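Side-chain contacts in p-47 protein (PDB 5WIX), which is of unknown function but resembles bactericidal/permeability-increasing protein in topology, with TULIP-type domains, so lipid binding is possible though unproven: residues D65-I70 / L123-G128; F77-I82 / V139-G144; G87-R92 / V96-V101; V193-T198 / T221-S226. All blocks are in the same frame, centred on the assembly; numbering follows the deposited sequence.

Contact 1. Residues D65-I70 / L123-G128; sequences DNWEII and LKFSFG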
loop_
_atom_site.group_PDB
_atom_site.type_symbol
_atom_site.label_atom_id
_atom_site.label_comp_id
_atom_site.label_asym_id
_atom_site.label_seq_id
_atom_site.Cartn_x
_atom_site.Cartn_y
_atom_site.Cartn_z
ATOM N N ASP A 65 -10.548 0.257 32.923
ATOM C CA ASP A 65 -9.301 -0.489 33.068
ATOM C C ASP A 65 -8.540 -0.586 31.731
ATOM O O ASP A 65 -7.368 -0.215 31.636
ATOM C CB ASP A 65 -9.606 -1.890 33.617
ATOM C CG ASP A 65 -8.353 -2.690 33.928
ATOM O OD1 ASP A 65 -7.492 -2.182 34.677
ATOM O OD2 ASP A 65 -8.231 -3.830 33.425
ATOM N N ASN A 66 -9.222 -1.077 30.699
ATOM C CA ASN A 66 -8.618 -1.287 29.388
ATOM C C ASN A 66 -9.682 -1.422 28.298
ATOM O O ASN A 66 -10.810 -1.844 28.583
ATOM C CB ASN A 66 -7.740 -2.540 29.408
ATOM C CG ASN A 66 -6.865 -2.658 28.175
ATOM O OD1 ASN A 66 -6.378 -1.657 27.646
ATOM N ND2 ASN A 66 -6.668 -3.887 27.706
ATOM N N TRP A 67 -9.342 -1.041 27.064
ATOM C CA TRP A 67 -10.159 -1.403 25.899
ATOM C C TRP A 67 -9.317 -2.275 24.972
ATOM O O TRP A 67 -8.096 -2.104 24.866
ATOM C CB TRP A 67 -10.682 -0.184 25.129
ATOM C CG TRP A 67 -11.524 0.769 25.916
ATOM C CD1 TRP A 67 -11.720 0.769 27.260
ATOM C CD2 TRP A 67 -12.276 1.872 25.402
ATOM N NE1 TRP A 67 -12.548 1.800 27.622
ATOM C CE2 TRP A 67 -12.905 2.499 26.494
ATOM C CE3 TRP A 67 -12.484 2.399 24.130
ATOM C CZ2 TRP A 67 -13.722 3.611 26.356
ATOM C CZ3 TRP A 67 -13.293 3.509 23.989
ATOM C CH2 TRP A 67 -13.901 4.101 25.096
ATOM N N GLU A 68 -9.974 -3.207 24.294
ATOM C CA GLU A 68 -9.263 -4.219 23.529
ATOM C C GLU A 68 -10.049 -4.564 22.280
ATOM O O GLU A 68 -11.138 -5.142 22.350
ATOM C CB GLU A 68 -9.025 -5.465 24.388
ATOM C CG GLU A 68 -8.302 -6.608 23.703
ATOM C CD GLU A 68 -8.210 -7.829 24.603
ATOM O OE1 GLU A 68 -7.918 -7.659 25.809
ATOM O OE2 GLU A 68 -8.449 -8.951 24.110
ATOM N N ILE A 69 -9.496 -4.179 21.139
ATOM C CA ILE A 69 -10.128 -4.423 19.852
ATOM C C ILE A 69 -10.095 -5.923 19.558
ATOM O O ILE A 69 -9.095 -6.594 19.859
ATOM C CB ILE A 69 -9.413 -3.623 18.751
ATOM C CG1 ILE A 69 -9.157 -2.204 19.256
ATOM C CG2 ILE A 69 -10.223 -3.616 17.459
ATOM C CD1 ILE A 69 -8.195 -1.420 18.411
ATOM N N ILE A 70 -11.190 -6.455 19.013
ATOM C CA ILE A 70 -11.269 -7.888 18.719
ATOM C C ILE A 70 -11.919 -8.127 17.365
ATOM O O ILE A 70 -12.396 -7.191 16.710
ATOM C CB ILE A 70 -12.067 -8.707 19.818
ATOM C CG1 ILE A 70 -13.582 -8.471 19.723
ATOM C CG2 ILE A 70 -11.547 -8.424 21.229
ATOM C CD1 ILE A 70 -14.431 -9.459 20.544
ATOM N N LEU A 123 -7.865 9.749 11.812
ATOM C CA LEU A 123 -8.810 8.668 12.079
ATOM C C LEU A 123 -9.060 8.491 13.579
ATOM O O LEU A 123 -8.158 8.131 14.340
ATOM C CB LEU A 123 -8.318 7.358 11.463
ATOM C CG LEU A 123 -9.296 6.196 11.630
ATOM C CD1 LEU A 123 -10.678 6.580 11.137
ATOM C CD2 LEU A 123 -8.813 4.956 10.914
ATOM N N LYS A 124 -10.297 8.751 13.993
ATOM C CA LYS A 124 -10.667 8.707 15.402
ATOM C C LYS A 124 -11.947 7.902 15.571
ATOM O O LYS A 124 -12.546 7.485 14.579
ATOM C CB LYS A 124 -10.844 10.128 15.958
ATOM C CG LYS A 124 -9.605 11.013 15.809
ATOM C CD LYS A 124 -9.576 12.176 16.807
ATOM C CE LYS A 124 -10.635 13.232 16.503
ATOM N NZ LYS A 124 -10.719 14.271 17.576
ATOM N N PHE A 125 -12.350 7.663 16.819
ATOM C CA PHE A 125 -13.685 7.126 17.120
ATOM C C PHE A 125 -14.769 8.109 16.705
ATOM O O PHE A 125 -14.511 9.311 16.661
ATOM C CB PHE A 125 -13.830 6.867 18.603
ATOM C CG PHE A 125 -13.281 5.558 19.067
ATOM C CD1 PHE A 125 -13.895 4.363 18.709
ATOM C CD2 PHE A 125 -12.199 5.522 19.938
ATOM C CE1 PHE A 125 -13.408 3.140 19.183
ATOM C CE2 PHE A 125 -11.710 4.311 20.419
ATOM C CZ PHE A 125 -12.318 3.117 20.042
ATOM N N SER A 126 -15.986 7.640 16.442
ATOM C CA SER A 126 -17.068 8.593 16.168
ATOM C C SER A 126 -18.458 8.102 16.571
ATOM O O SER A 126 -19.009 7.196 15.949
ATOM C CB SER A 126 -17.081 8.976 14.680
ATOM O OG SER A 126 -17.817 8.047 13.899
ATOM N N PHE A 127 -19.033 8.721 17.599
ATOM C CA PHE A 127 -20.388 8.363 18.016
ATOM C C PHE A 127 -21.343 9.524 17.771
ATOM O O PHE A 127 -21.914 10.086 18.710
ATOM C CB PHE A 127 -20.453 7.948 19.494
ATOM C CG PHE A 127 -19.141 7.512 20.078
ATOM C CD1 PHE A 127 -18.409 6.489 19.511
ATOM C CD2 PHE A 127 -18.657 8.110 21.230
ATOM C CE1 PHE A 127 -17.197 6.096 20.068
ATOM C CE2 PHE A 127 -17.454 7.718 21.787
ATOM C CZ PHE A 127 -16.727 6.707 21.207
ATOM N N GLY A 128 -21.509 9.884 16.505
ATOM C CA GLY A 128 -22.434 10.939 16.142
ATOM C C GLY A 128 -23.869 10.461 16.215
ATOM O O GLY A 128 -24.315 9.933 17.237
#
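The buried interior of a strongly curved antiparallel sheet, a hallmark of TULIP-type domains, is where Trp67 and Phe125 meet. Trp67 lies on strand 58-70 and Phe125 on strand 120-125. The two strands are not neighbours in the sheet, so the rings meet across the inside of its curve. They form an offset edge-to-face pair. The six-membered ring of Trp67 turns its edge toward the face of Phe125, with centroids 5.8 Å apart and planes at 69°. The leading atom is Trp67 CZ3, 4.0 Å from Phe125 CE2 and 4.1 Å from Phe125 CZ. Trp67 CE3 is 4.2 Å from Phe125 CZ.

As in a TULIP fold, where a sheet wraps around a helix, helix 31-42 lies against strand 58-70: its Ile42 touches Trp67 and its Val34 touches Ile69. Phe64 makes a further edge-to-face pair with Trp67, and Phe173 does the same with Phe125, so the two rings belong to a larger aromatic cluster. Trp67 CG lies anti to the carbonyl carbon (chi1 -59°), and the indole extends from there toward strand 120-125. Just before Trp67 a classic beta bulge sets Asp65 and Asn66 together opposite Phe83.

Contact 2. Residues F77-I82 / V139-G144; sequences FLRIKI and VSDLSG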
loop_
_atom_site.group_PDB
_atom_site.type_symbol
_atom_site.label_atom_id
_atom_site.label_comp_id
_atom_site.label_asym_id
_atom_site.label_seq_id
_atom_site.Cartn_x
_atom_site.Cartn_y
_atom_site.Cartn_z
ATOM N N PHE A 77 -17.108 -0.400 11.171
ATOM C CA PHE A 77 -17.057 -0.728 12.599
ATOM C C PHE A 77 -15.924 -1.628 13.123
ATOM O O PHE A 77 -15.524 -2.610 12.496
ATOM C CB PHE A 77 -18.406 -1.302 13.048
ATOM C CG PHE A 77 -19.510 -0.286 13.103
ATOM C CD1 PHE A 77 -20.007 0.151 14.319
ATOM C CD2 PHE A 77 -20.050 0.232 11.938
ATOM C CE1 PHE A 77 -21.024 1.086 14.372
ATOM C CE2 PHE A 77 -21.066 1.168 11.984
ATOM C CZ PHE A 77 -21.553 1.596 13.204
ATOM N N LEU A 78 -15.442 -1.247 14.303
ATOM C CA LEU A 78 -14.629 -2.030 15.229
ATOM C C LEU A 78 -15.488 -2.758 16.245
ATOM O O LEU A 78 -16.514 -2.237 16.652
ATOM C CB LEU A 78 -13.678 -1.133 16.001
ATOM C CG LEU A 78 -12.458 -0.593 15.302
ATOM C CD1 LEU A 78 -11.492 -0.112 16.359
ATOM C CD2 LEU A 78 -11.857 -1.697 14.475
ATOM N N ARG A 79 -15.063 -3.935 16.686
ATOM C CA ARG A 79 -15.707 -4.543 17.840
ATOM C C ARG A 79 -14.705 -4.582 18.970
ATOM O O ARG A 79 -13.584 -5.061 18.779
ATOM C CB ARG A 79 -16.224 -5.948 17.543
ATOM C CG ARG A 79 -16.611 -6.716 18.807
ATOM C CD ARG A 79 -17.061 -8.124 18.506
ATOM N NE ARG A 79 -18.127 -8.144 17.509
ATOM C CZ ARG A 79 -18.841 -9.230 17.217
ATOM N NH1 ARG A 79 -18.588 -10.377 17.854
ATOM N NH2 ARG A 79 -19.811 -9.168 16.301
ATOM N N ILE A 80 -15.087 -4.069 20.139
ATOM C CA ILE A 80 -14.115 -3.946 21.216
ATOM C C ILE A 80 -14.628 -4.403 22.574
ATOM O O ILE A 80 -15.783 -4.201 22.928
ATOM C CB ILE A 80 -13.597 -2.493 21.358
ATOM C CG1 ILE A 80 -14.730 -1.534 21.703
ATOM C CG2 ILE A 80 -12.893 -2.026 20.077
ATOM C CD1 ILE A 80 -14.245 -0.129 21.933
ATOM N N LYS A 81 -13.725 -5.031 23.314
ATOM C CA LYS A 81 -13.960 -5.525 24.657
ATOM C C LYS A 81 -13.715 -4.390 25.659
ATOM O O LYS A 81 -12.657 -3.773 25.656
ATOM C CB LYS A 81 -13.032 -6.722 24.921
ATOM C CG LYS A 81 -13.434 -7.664 26.032
ATOM C CD LYS A 81 -12.480 -8.870 26.113
ATOM C CE LYS A 81 -12.632 -9.825 24.921
ATOM N NZ LYS A 81 -12.230 -11.225 25.290
ATOM N N ILE A 82 -14.694 -4.106 26.509
ATOM C CA ILE A 82 -14.565 -3.032 27.490
ATOM C C ILE A 82 -14.349 -3.594 28.906
ATOM O O ILE A 82 -15.197 -4.306 29.438
ATOM C CB ILE A 82 -15.812 -2.120 27.484
ATOM C CG1 ILE A 82 -16.155 -1.704 26.057
ATOM C CG2 ILE A 82 -15.577 -0.883 28.308
ATOM C CD1 ILE A 82 -15.026 -1.033 25.364
ATOM N N VAL A 139 -23.339 -0.229 18.775
ATOM C CA VAL A 139 -24.188 -1.387 19.004
ATOM C C VAL A 139 -23.637 -2.125 20.244
ATOM O O VAL A 139 -22.441 -2.077 20.525
ATOM C CB VAL A 139 -24.273 -2.292 17.706
ATOM C CG1 VAL A 139 -24.630 -3.729 18.032
ATOM C CG2 VAL A 139 -25.287 -1.728 16.707
ATOM N N SER A 140 -24.516 -2.746 21.023
ATOM C CA SER A 140 -24.088 -3.549 22.154
ATOM C C SER A 140 -24.213 -5.024 21.775
ATOM O O SER A 140 -25.290 -5.483 21.348
ATOM C CB SER A 140 -24.929 -3.218 23.392
ATOM O OG SER A 140 -24.239 -3.535 24.581
ATOM N N ASP A 141 -23.115 -5.767 21.896
ATOM C CA ASP A 141 -23.134 -7.157 21.454
ATOM C C ASP A 141 -23.372 -8.052 22.623
ATOM O O ASP A 141 -24.300 -8.851 22.610
ATOM C CB ASP A 141 -21.838 -7.548 20.760
ATOM C CG ASP A 141 -21.599 -6.747 19.510
ATOM O OD1 ASP A 141 -22.546 -6.095 19.031
ATOM O OD2 ASP A 141 -20.463 -6.759 19.000
ATOM N N LEU A 142 -22.514 -7.917 23.625
ATOM C CA LEU A 142 -22.703 -8.582 24.908
ATOM C C LEU A 142 -22.743 -7.532 25.969
ATOM O O LEU A 142 -22.109 -6.489 25.821
ATOM C CB LEU A 142 -21.582 -9.547 25.200
ATOM C CG LEU A 142 -21.947 -10.976 24.879
ATOM C CD1 LEU A 142 -20.670 -11.760 24.864
ATOM C CD2 LEU A 142 -22.907 -11.481 25.931
ATOM N N SER A 143 -23.451 -7.798 27.052
ATOM C CA SER A 143 -23.710 -6.741 28.008
ATOM C C SER A 143 -22.679 -6.715 29.113
ATOM O O SER A 143 -22.356 -5.648 29.630
ATOM C CB SER A 143 -25.108 -6.904 28.568
ATOM O OG SER A 143 -25.305 -5.882 29.529
ATOM N N GLY A 144 -22.144 -7.883 29.457
ATOM C CA GLY A 144 -21.187 -7.987 30.541
ATOM C C GLY A 144 -20.897 -9.422 30.901
ATOM O O GLY A 144 -21.690 -10.317 30.632
#
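A surface salt bridge between Arg79 and Asp141 spans one strand of the curved antiparallel sheet. Arg79 lies on strand 78-85, and Asp141 lies at the corner where the chain leaves the 138-140 region. Both strands pair with strand 104-113, which runs between them. This explains why the CA atoms of Arg79 and Asp141 stay 8.7 Å apart and why only side chains close the gap. A classic beta bulge at Asp141 and Leu142 marks the corner.

The attraction is one of charge alone. The carboxylate oxygen approaches over a face of the guanidinium, well out of its plane, and no N-H points at it. The guanidinium and carboxylate planes are turned 65° apart. Arg79 leaves its strand with CG anti to the backbone N (chi1 167°). It then bends at chi3 (-53°), which turns a face of the guanidinium toward Asp141. Glu106, on the strand between, touches Asp141 and makes a long, weak ion pair with Arg79 NH2. The two acids probably help to balance the charge of Arg79. On the aspartate, OD2 does the touching: it lies 3.5 Å from Arg79 CZ and comes nearest at Arg79 NE, 3.1 Å away.

Contact 3. Residues G87-R92 / V96-V101; sequences GYFKFR and VDLSGV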
loop_
_atom_site.group_PDB
_atom_site.type_symbol
_atom_site.label_atom_id
_atom_site.label_comp_id
_atom_site.label_asym_id
_atom_site.label_seq_id
_atom_site.Cartn_x
_atom_site.Cartn_y
_atom_site.Cartn_z
ATOM N N GLY A 87 -16.735 1.397 39.228
ATOM C CA GLY A 87 -17.915 2.063 38.724
ATOM C C GLY A 87 -19.230 1.679 39.370
ATOM O O GLY A 87 -19.293 0.785 40.223
ATOM N N TYR A 88 -20.285 2.376 38.961
ATOM C CA TYR A 88 -21.621 2.070 39.438
ATOM C C TYR A 88 -22.677 2.420 38.401
ATOM O O TYR A 88 -22.368 2.966 37.338
ATOM C CB TYR A 88 -21.900 2.783 40.773
ATOM C CG TYR A 88 -22.360 4.238 40.722
ATOM C CD1 TYR A 88 -23.689 4.572 40.461
ATOM C CD2 TYR A 88 -21.481 5.274 41.015
ATOM C CE1 TYR A 88 -24.115 5.892 40.438
ATOM C CE2 TYR A 88 -21.902 6.600 41.001
ATOM C CZ TYR A 88 -23.220 6.902 40.714
ATOM O OH TYR A 88 -23.650 8.211 40.699
ATOM N N PHE A 89 -23.923 2.109 38.740
ATOM C CA PHE A 89 -25.037 2.211 37.813
ATOM C C PHE A 89 -26.360 2.019 38.582
ATOM O O PHE A 89 -26.620 0.946 39.127
ATOM C CB PHE A 89 -24.840 1.185 36.684
ATOM C CG PHE A 89 -26.094 0.522 36.219
ATOM C CD1 PHE A 89 -27.200 1.262 35.829
ATOM C CD2 PHE A 89 -26.150 -0.858 36.134
ATOM C CE1 PHE A 89 -28.356 0.635 35.413
ATOM C CE2 PHE A 89 -27.297 -1.490 35.708
ATOM C CZ PHE A 89 -28.403 -0.743 35.344
ATOM N N LYS A 90 -27.192 3.062 38.615
ATOM C CA LYS A 90 -28.442 3.020 39.378
ATOM C C LYS A 90 -29.675 3.395 38.545
ATOM O O LYS A 90 -29.678 4.405 37.851
ATOM C CB LYS A 90 -28.364 3.945 40.606
ATOM C CG LYS A 90 -27.442 3.460 41.742
ATOM C CD LYS A 90 -27.635 4.290 43.023
ATOM C CE LYS A 90 -26.486 4.106 44.023
ATOM N NZ LYS A 90 -26.802 4.646 45.392
ATOM N N PHE A 91 -30.713 2.564 38.626
ATOM C CA PHE A 91 -32.021 2.849 38.036
ATOM C C PHE A 91 -33.059 2.575 39.097
ATOM O O PHE A 91 -33.014 1.516 39.698
ATOM C CB PHE A 91 -32.288 1.982 36.807
ATOM N N ARG A 92 -33.948 3.531 39.352
ATOM C CA ARG A 92 -35.101 3.321 40.227
ATOM C C ARG A 92 -34.772 2.824 41.638
ATOM O O ARG A 92 -35.480 1.973 42.173
ATOM C CB ARG A 92 -36.102 2.369 39.565
ATOM C CG ARG A 92 -36.948 3.014 38.479
ATOM C CD ARG A 92 -37.690 4.231 39.008
ATOM N NE ARG A 92 -38.381 4.955 37.944
ATOM C CZ ARG A 92 -39.301 5.891 38.154
ATOM N NH1 ARG A 92 -39.642 6.223 39.392
ATOM N NH2 ARG A 92 -39.878 6.498 37.126
ATOM N N VAL A 96 -26.138 -1.148 41.247
ATOM C CA VAL A 96 -25.247 -2.166 40.685
ATOM C C VAL A 96 -23.865 -1.595 40.396
ATOM O O VAL A 96 -23.736 -0.679 39.589
ATOM C CB VAL A 96 -25.787 -2.749 39.365
ATOM C CG1 VAL A 96 -24.807 -3.786 38.826
ATOM C CG2 VAL A 96 -27.190 -3.343 39.535
ATOM N N ASP A 97 -22.824 -2.123 41.030
ATOM C CA ASP A 97 -21.487 -1.588 40.774
ATOM C C ASP A 97 -20.851 -2.329 39.623
ATOM O O ASP A 97 -20.805 -3.558 39.612
ATOM C CB ASP A 97 -20.596 -1.663 42.012
ATOM C CG ASP A 97 -21.060 -0.730 43.115
ATOM O OD1 ASP A 97 -21.997 0.063 42.871
ATOM O OD2 ASP A 97 -20.490 -0.783 44.225
ATOM N N LEU A 98 -20.356 -1.558 38.660
ATOM C CA LEU A 98 -19.848 -2.090 37.402
ATOM C C LEU A 98 -18.391 -2.553 37.482
ATOM O O LEU A 98 -17.776 -2.832 36.452
ATOM C CB LEU A 98 -20.000 -1.042 36.295
ATOM C CG LEU A 98 -21.436 -0.557 36.084
ATOM C CD1 LEU A 98 -21.589 0.300 34.816
ATOM C CD2 LEU A 98 -22.380 -1.744 36.051
ATOM N N SER A 99 -17.850 -2.642 38.697
ATOM C CA SER A 99 -16.503 -3.175 38.908
ATOM C C SER A 99 -16.384 -4.597 38.340
ATOM O O SER A 99 -16.980 -5.537 38.864
ATOM C CB SER A 99 -16.136 -3.178 40.401
ATOM O OG SER A 99 -16.334 -1.910 41.009
ATOM N N GLY A 100 -15.629 -4.745 37.253
ATOM C CA GLY A 100 -15.349 -6.060 36.702
ATOM C C GLY A 100 -16.244 -6.541 35.572
ATOM O O GLY A 100 -15.940 -7.565 34.954
ATOM N N VAL A 101 -17.339 -5.830 35.296
ATOM C CA VAL A 101 -18.195 -6.194 34.162
ATOM C C VAL A 101 -17.473 -5.920 32.844
ATOM O O VAL A 101 -16.741 -4.932 32.703
ATOM C CB VAL A 101 -19.530 -5.437 34.159
ATOM C CG1 VAL A 101 -20.601 -6.273 33.464
ATOM C CG2 VAL A 101 -19.960 -5.132 35.572
#
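Val96 N donates to Phe89 O over 3.0 Å, with an angle of 140° at the hydrogen. Farther along, Leu98 N makes a weak, bent bond to Gly87 O, also 3.0 Å. Between these bonds the backbones stay close, and Tyr88 CA makes a CA-H...O contact of 3.5 Å to Val96 O.

The side chains pack on one side of these bonds. Phe89 and Val96 lie side by side and point the same way, with Phe89 CD2 3.8 Å from Val96 CB. Leu98 brings its two methyls to Phe89. Its CD1 is 3.9 Å from Phe89 CB, while CD2 meets the ring at its edge. Phe154 and Leu158 of helix 153-159 also touch Phe89, so this apolar side faces the helix. At the other side, Tyr88 CB is 3.4 Å from Asp97 OD1, and the Tyr88 ring leads away from the 96-101 segment.

Beyond Leu98 the chain makes a type II beta turn. It is closed by Val101 N to Leu98 O and has Gly100 in its third position. The contact lies at the open end of a beta hairpin of strands 87-91 and 94-96, where the second strand runs out into a loop at one end of the curved sheet.

Contact 4. Residues V193-T198 / T221-S226; sequences VYYSPT and TNVDSS
Apolar contacts between Val193 and Tyr195 on one side and Thr221 and Val223 on the other carry this meeting of a strand with a loop. The two strand residues alternate with Tyr194 and face the loop, while Tyr194 points away from it. At one end Val193 CG2 lies 3.6 Å from Thr221 CG2 and equally near Thr221 CB. Val193 CG1 comes toward the carbonyl oxygen of Thr221 instead.

The aromatic part belongs to Tyr195. Its CG is anti to the backbone N (chi1 178°), which sends the ring out alongside the loop. Val223 meets it with a single methyl, CG1, which approaches obliquely near the root of the ring. This methyl is 3.4 Å from Tyr195 CD1 and 3.7 Å from Tyr195 CB. The far end of the ring reaches Ser225, whose CB is 3.5 Å from Tyr195 OH. Tyr195 thus spans two alternate loop residues. Leu205 of strand 203-210 touches Val193, Tyr195 and Val223, and so packs on both segments.

No hydrogen bond crosses between the segments. The polar bonds shape the loop itself. Ser226 N donates to Asp224 OD2 over 2.7 Å, from above the carboxylate plane, and makes an Asx turn. Asn222 OD1 accepts a weak bond from Val223 N.

Strand 187-195 is one of the two outermost strands, within this chain, of a six-stranded antiparallel sheet near the middle of the elongated molecule. The loop between strands 203-210 and 234-238 packs against it, an arrangement consistent with the central sheet of a BPI-like protein.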
loop_
_atom_site.group_PDB
_atom_site.type_symbol
_atom_site.label_atom_id
_atom_site.label_comp_id
_atom_site.label_asym_id
_atom_site.label_seq_id
_atom_site.Cartn_x
_atom_site.Cartn_y
_atom_site.Cartn_z
ATOM N N VAL A 193 -11.798 -0.199 6.996
ATOM C CA VAL A 193 -12.341 -1.551 6.972
ATOM C C VAL A 193 -11.558 -2.433 7.927
ATOM O O VAL A 193 -10.348 -2.303 8.057
ATOM C CB VAL A 193 -12.309 -2.152 5.552
ATOM C CG1 VAL A 193 -12.022 -3.653 5.589
ATOM C CG2 VAL A 193 -13.619 -1.866 4.834
ATOM N N TYR A 194 -12.254 -3.326 8.613
ATOM C CA TYR A 194 -11.591 -4.205 9.552
ATOM C C TYR A 194 -11.481 -5.620 9.006
ATOM O O TYR A 194 -12.487 -6.237 8.639
ATOM C CB TYR A 194 -12.344 -4.211 10.877
ATOM C CG TYR A 194 -11.644 -5.008 11.933
ATOM C CD1 TYR A 194 -10.733 -4.407 12.770
ATOM C CD2 TYR A 194 -11.891 -6.367 12.099
ATOM C CE1 TYR A 194 -10.068 -5.121 13.742
ATOM C CE2 TYR A 194 -11.233 -7.097 13.075
ATOM C CZ TYR A 194 -10.322 -6.461 13.896
ATOM O OH TYR A 194 -9.652 -7.147 14.874
ATOM N N TYR A 195 -10.267 -6.151 8.971
ATOM C CA TYR A 195 -10.108 -7.504 8.464
ATOM C C TYR A 195 -9.976 -8.497 9.596
ATOM O O TYR A 195 -8.998 -8.474 10.348
ATOM C CB TYR A 195 -8.896 -7.617 7.536
ATOM C CG TYR A 195 -8.661 -9.026 7.013
ATOM C CD1 TYR A 195 -9.523 -9.601 6.078
ATOM C CD2 TYR A 195 -7.576 -9.781 7.455
ATOM C CE1 TYR A 195 -9.307 -10.886 5.601
ATOM C CE2 TYR A 195 -7.357 -11.067 6.988
ATOM C CZ TYR A 195 -8.224 -11.611 6.062
ATOM O OH TYR A 195 -8.000 -12.884 5.598
ATOM N N SER A 196 -10.975 -9.365 9.712
ATOM C CA SER A 196 -10.880 -10.512 10.611
ATOM C C SER A 196 -10.810 -11.786 9.766
ATOM O O SER A 196 -11.603 -11.966 8.840
ATOM C CB SER A 196 -12.055 -10.556 11.623
ATOM O OG SER A 196 -13.320 -10.238 11.062
ATOM N N PRO A 197 -9.814 -12.645 10.047
ATOM C CA PRO A 197 -9.575 -13.862 9.262
ATOM C C PRO A 197 -10.394 -15.063 9.713
ATOM O O PRO A 197 -11.397 -14.921 10.416
ATOM C CB PRO A 197 -8.076 -14.135 9.479
ATOM C CG PRO A 197 -7.522 -12.878 10.096
ATOM C CD PRO A 197 -8.658 -12.324 10.894
ATOM N N THR A 198 -9.946 -16.243 9.296
ATOM C CA THR A 198 -10.571 -17.501 9.680
ATOM C C THR A 198 -9.930 -18.023 10.975
ATOM O O THR A 198 -10.637 -18.369 11.931
ATOM C CB THR A 198 -10.461 -18.534 8.539
ATOM O OG1 THR A 198 -9.086 -18.872 8.326
ATOM C CG2 THR A 198 -11.034 -17.950 7.247
ATOM N N THR A 221 -14.375 -4.824 -0.365
ATOM C CA THR A 221 -13.599 -4.375 0.769
ATOM C C THR A 221 -12.716 -5.520 1.222
ATOM O O THR A 221 -11.918 -5.370 2.148
ATOM C CB THR A 221 -14.493 -3.866 1.915
ATOM O OG1 THR A 221 -15.581 -4.781 2.132
ATOM C CG2 THR A 221 -15.043 -2.476 1.563
ATOM N N ASN A 222 -12.843 -6.654 0.535
ATOM C CA ASN A 222 -11.988 -7.799 0.806
ATOM C C ASN A 222 -10.520 -7.377 0.708
ATOM O O ASN A 222 -10.158 -6.540 -0.112
ATOM C CB ASN A 222 -12.305 -8.950 -0.154
ATOM C CG ASN A 222 -12.243 -10.313 0.524
ATOM O OD1 ASN A 222 -11.627 -10.472 1.586
ATOM N ND2 ASN A 222 -12.877 -11.309 -0.096
ATOM N N VAL A 223 -9.680 -7.919 1.574
ATOM C CA VAL A 223 -8.282 -7.516 1.596
ATOM C C VAL A 223 -7.380 -8.742 1.619
ATOM O O VAL A 223 -7.766 -9.814 2.098
ATOM C CB VAL A 223 -7.978 -6.611 2.813
ATOM C CG1 VAL A 223 -7.877 -7.434 4.026
ATOM C CG2 VAL A 223 -6.659 -5.910 2.625
ATOM N N ASP A 224 -6.186 -8.592 1.070
ATOM C CA ASP A 224 -5.271 -9.705 1.018
ATOM C C ASP A 224 -4.593 -9.813 2.368
ATOM O O ASP A 224 -3.941 -8.869 2.814
ATOM C CB ASP A 224 -4.234 -9.533 -0.105
ATOM C CG ASP A 224 -3.430 -10.795 -0.342
ATOM O OD1 ASP A 224 -2.848 -10.949 -1.423
ATOM O OD2 ASP A 224 -3.389 -11.661 0.557
ATOM N N SER A 225 -4.730 -10.970 3.009
ATOM C CA SER A 225 -4.064 -11.201 4.281
ATOM C C SER A 225 -2.551 -11.232 4.098
ATOM O O SER A 225 -1.805 -11.181 5.071
ATOM C CB SER A 225 -4.548 -12.505 4.921
ATOM O OG SER A 225 -3.641 -13.561 4.663
ATOM N N SER A 226 -2.098 -11.314 2.851
ATOM C CA SER A 226 -0.668 -11.258 2.552
ATOM C C SER A 226 -0.030 -9.995 3.112
ATOM O O SER A 226 1.156 -10.024 3.471
ATOM C CB SER A 226 -0.420 -11.346 1.040
ATOM O OG SER A 226 0.967 -11.248 0.701
#

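In the fold
From the N terminus, residues 65-70 come first and pair directly with 77-82 through backbone bonds such as Glu68 O to Lys81 N. Contact 1 closes when the chain reaches 123-128, and contact 2 closes later at 139-144, so these two long loops cross. Contact 3 is a short local closure lying within both of them. Gly144 of contact 2 packs on Val101 of contact 3. All three reach the same curved sheet. Contact 4 follows in series at the edge of the six-stranded sheet, closing the stretch from strand 187-195 through strand 203-210. Tyr194 connects the two regions: it packs on Ile69 of contact 1 and on Leu78 of contact 2.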